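Local structure of transcriptional regulator AefR (Pseudomonas syringae pv. tomato, 3CDL) at residues Asp8-Arg11 with Glu12-Val15; Lys43-Val46 with Tyr47-Phe50. The protein probably binds cis-regulatory DNA through a TetR-type helix-turn-helix domain and so regulates transcription. One frame throughout, in Å; residues are numbered along the deposited sequence.

Interaction 1: Asp8-Arg11 with Glu12-Val15; sequences DQKR and ESIV
D8 turns two flat groups to the residues that follow it: its peptide carbonyl, whose O lies 3.1 Å from E12 CG, and its carboxylate, which is met over a face. R11 N donates to D8 OD2 at 2.9 Å from well above the carboxylate plane, and K10 N adds a weak bond to the same oxygen. One carboxylate oxygen thus takes two backbone amides, the straighter bond coming from R11 N, at an N-H...O angle of 164°. This is the N-cap of helix 9-24, the opening helix of the TetR-type DNA-binding domain, with D8 closing off first-turn amides that have no helical carbonyl one turn earlier. Behind the cap the regular backbone bonds begin: E12, S13, I14 and V15 N donate to D8, Q9, K10 and R11 O in turn, V15 N to R11 O at 2.9 Å. Aliphatic branches crowd the same oxygens. E12 CG is set beside its own backbone N (chi1 -62°), which brings it to D8 O, and a bend at chi2 turns the carboxylate off toward R63, with which OE2 forms a salt bridge. I14 sends CG1 and CD1 alongside K10 O, with I14 CD1 at 3.4 Å from K10 O, while V15 CG2 flanks R11 O at 3.3 Å. On the more exposed side K10 folds back on itself and K10 CD brushes S13 CB at 4.2 Å. R11 instead leads its guanidinium away from the helix toward the C-terminal end of helix 43-49, and E55 and E59 of helix 53-64 stand at the distance of long, weak ion pairs.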
# COMPACT_ATOMS: atom_id res chain seq x y z
N ASP B 8 14.81 25.62 6.71
CA ASP B 8 15.92 25.99 5.81
C ASP B 8 15.49 25.78 4.35
O ASP B 8 15.24 24.63 3.92
CB ASP B 8 17.19 25.16 6.15
CG ASP B 8 18.35 25.31 5.11
OD1 ASP B 8 19.53 25.01 5.53
OD2 ASP B 8 18.12 25.81 4.03
N GLN B 9 15.45 26.89 3.60
CA GLN B 9 14.95 26.84 2.21
C GLN B 9 15.95 26.29 1.18
O GLN B 9 15.55 25.83 0.10
CB GLN B 9 14.34 28.18 1.78
CG GLN B 9 13.22 28.04 0.74
CD GLN B 9 12.11 29.08 0.88
OE1 GLN B 9 12.22 30.01 1.72
NE2 GLN B 9 11.04 28.94 0.05
N LYS B 10 17.24 26.31 1.50
CA LYS B 10 18.24 25.71 0.63
C LYS B 10 18.35 24.20 0.80
O LYS B 10 18.68 23.49 -0.16
CB LYS B 10 19.61 26.37 0.79
CG LYS B 10 20.51 26.20 -0.43
CD LYS B 10 19.92 26.86 -1.70
CE LYS B 10 19.99 28.39 -1.66
NZ LYS B 10 21.38 28.91 -1.56
N ARG B 11 18.08 23.71 2.01
CA ARG B 11 17.96 22.27 2.23
C ARG B 11 16.78 21.75 1.43
O ARG B 11 16.90 20.75 0.71
CB ARG B 11 17.78 21.92 3.72
CG ARG B 11 19.00 21.25 4.36
CD ARG B 11 18.64 20.20 5.43
NE ARG B 11 19.76 19.28 5.68
CZ ARG B 11 19.69 18.15 6.39
NH1 ARG B 11 18.54 17.77 6.95
NH2 ARG B 11 20.77 17.39 6.54
N GLU B 12 15.65 22.46 1.53
CA GLU B 12 14.42 22.09 0.84
C GLU B 12 14.64 22.08 -0.66
O GLU B 12 14.18 21.17 -1.35
CB GLU B 12 13.26 23.03 1.20
CG GLU B 12 12.85 23.04 2.68
CD GLU B 12 12.24 21.72 3.17
OE1 GLU B 12 11.88 21.66 4.37
OE2 GLU B 12 12.11 20.76 2.38
N SER B 13 15.35 23.09 -1.15
CA SER B 13 15.75 23.18 -2.55
C SER B 13 16.39 21.86 -3.02
O SER B 13 15.95 21.27 -4.01
CB SER B 13 16.72 24.35 -2.73
OG SER B 13 16.90 24.71 -4.09
N ILE B 14 17.40 21.40 -2.29
CA ILE B 14 18.13 20.17 -2.64
C ILE B 14 17.26 18.90 -2.50
O ILE B 14 17.28 18.02 -3.37
CB ILE B 14 19.42 20.03 -1.80
CG1 ILE B 14 20.32 21.26 -1.97
CG2 ILE B 14 20.15 18.74 -2.15
CD1 ILE B 14 21.32 21.47 -0.84
N VAL B 15 16.51 18.82 -1.40
CA VAL B 15 15.56 17.72 -1.18
C VAL B 15 14.58 17.66 -2.36
O VAL B 15 14.35 16.57 -2.90
CB VAL B 15 14.78 17.88 0.15
CG1 VAL B 15 13.64 16.89 0.23
CG2 VAL B 15 15.72 17.72 1.34

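Interaction 2: Lys43-Val46 with Tyr47-Phe50; sequences KRTV and YNHF
F50 N donates to V46 O at 3.0 Å, the last of four backbone bonds between K43-V46 and Y47-F50. N48 N to R44 O and Y47 N to K43 O come before it along the chain, and the bond from H49 N to T45 O is weak. F50 then leaves the helical conformation. The Y47 ring lies back along the turn: with CG beside the backbone N (chi1 -75°), Y47 CD2 comes within 3.1 Å of K43 O, which meets the ring obliquely, and Y47 CE2 passes K43 CB at 4.5 Å. The N48 amide bends back similarly. N48 ND2 lies 3.4 Å from T45 CA and also touches T45 CG2, the two side chains crossing at a slant; although ND2 is also near R44 O, the angle is too poor for a hydrogen bond. T45 O lies obliquely to the H49 imidazole, 3.9 Å from H49 ND1, and this buried nitrogen has no polar partner in the model. Helix 43-49 is the second helix of the predicted helix-turn-helix, the recognition helix in TetR-family proteins, and its exposed K43, R44, Y47 and N48 are consistent with a surface offered to DNA. S42 OG, just before the helix, accepts from T45 N. On the inner side V46 packs on M32 and A36 of helix 32-39, H49 faces helix 9-24, and F50 wedges between V15 of helix 9-24 and E55, L56 and E59 of helix 53-64.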
# COMPACT_ATOMS: atom_id res chain seq x y z
N LYS B 43 27.96 21.38 -6.59
CA LYS B 43 28.19 20.03 -6.06
C LYS B 43 28.55 20.14 -4.58
O LYS B 43 28.09 19.35 -3.75
CB LYS B 43 29.32 19.29 -6.79
CG LYS B 43 28.95 18.71 -8.15
CD LYS B 43 30.20 18.56 -9.01
CE LYS B 43 29.86 18.33 -10.48
NZ LYS B 43 30.97 18.76 -11.38
N ARG B 44 29.34 21.17 -4.29
CA ARG B 44 29.85 21.47 -2.97
C ARG B 44 28.75 21.71 -1.93
O ARG B 44 28.69 21.02 -0.92
CB ARG B 44 30.82 22.67 -3.07
CG ARG B 44 31.66 22.96 -1.79
CD ARG B 44 32.18 24.44 -2.03
NE ARG B 44 32.86 24.98 -0.85
CZ ARG B 44 34.22 24.77 -0.61
NH1 ARG B 44 35.03 23.96 -1.42
NH2 ARG B 44 34.73 25.35 0.49
N THR B 45 27.85 22.67 -2.18
CA THR B 45 26.83 22.98 -1.17
C THR B 45 25.86 21.80 -0.95
O THR B 45 25.24 21.66 0.10
CB THR B 45 26.08 24.32 -1.44
OG1 THR B 45 25.38 24.25 -2.68
CG2 THR B 45 27.06 25.51 -1.46
N VAL B 46 25.75 20.94 -1.96
CA VAL B 46 25.00 19.69 -1.86
C VAL B 46 25.63 18.72 -0.86
O VAL B 46 24.92 18.16 -0.03
CB VAL B 46 24.82 19.01 -3.25
CG1 VAL B 46 24.40 17.55 -3.11
CG2 VAL B 46 23.81 19.75 -4.09
N TYR B 47 26.95 18.53 -0.93
CA TYR B 47 27.62 17.59 -0.03
C TYR B 47 27.66 18.08 1.42
O TYR B 47 27.67 17.27 2.35
CB TYR B 47 29.03 17.22 -0.53
CG TYR B 47 29.02 16.24 -1.70
CD1 TYR B 47 28.60 14.93 -1.53
CD2 TYR B 47 29.44 16.64 -2.97
CE1 TYR B 47 28.59 14.03 -2.60
CE2 TYR B 47 29.44 15.74 -4.05
CZ TYR B 47 29.01 14.44 -3.85
OH TYR B 47 29.00 13.56 -4.90
N ASN B 48 27.67 19.41 1.58
CA ASN B 48 27.58 20.07 2.88
C ASN B 48 26.32 19.63 3.62
O ASN B 48 26.40 19.19 4.77
CB ASN B 48 27.58 21.59 2.71
CG ASN B 48 28.92 22.15 2.23
OD1 ASN B 48 29.99 21.60 2.52
ND2 ASN B 48 28.87 23.27 1.50
N HIS B 49 25.18 19.75 2.97
CA HIS B 49 23.92 19.33 3.57
C HIS B 49 23.79 17.81 3.69
O HIS B 49 23.43 17.30 4.75
CB HIS B 49 22.73 19.96 2.84
CG HIS B 49 22.50 21.40 3.21
ND1 HIS B 49 22.10 22.35 2.30
CD2 HIS B 49 22.63 22.04 4.39
CE1 HIS B 49 21.99 23.52 2.90
NE2 HIS B 49 22.31 23.36 4.18
N PHE B 50 24.11 17.09 2.61
CA PHE B 50 24.04 15.63 2.59
C PHE B 50 25.30 15.04 2.02
O PHE B 50 25.53 15.15 0.81
CB PHE B 50 22.85 15.16 1.76
CG PHE B 50 21.55 15.80 2.16
CD1 PHE B 50 20.79 15.28 3.21
CD2 PHE B 50 21.10 16.94 1.49
CE1 PHE B 50 19.59 15.87 3.59
CE2 PHE B 50 19.90 17.54 1.86
CZ PHE B 50 19.15 17.01 2.92

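In the fold
Interactions 1 and 2 are successive in the chain, yet their centres lie only 11 Å apart, because the end of helix 43-49 comes up against the start of helix 9-24. R11 NH2 makes a probable hydrogen bond of 3.2 Å to H49 O, joining a side chain of the first helix to the last turn of the presumed recognition helix. Beside it I14 CD1 packs against H49 ND1 at 3.4 Å and D8 OD1 approaches H49 NE2 at 3.5 Å, while R11 NH2 also rests near F50 CE1. The N-terminal turn of 8-15 thus backs the C-terminal end of 43-50, at the opposite end from K43 and R44.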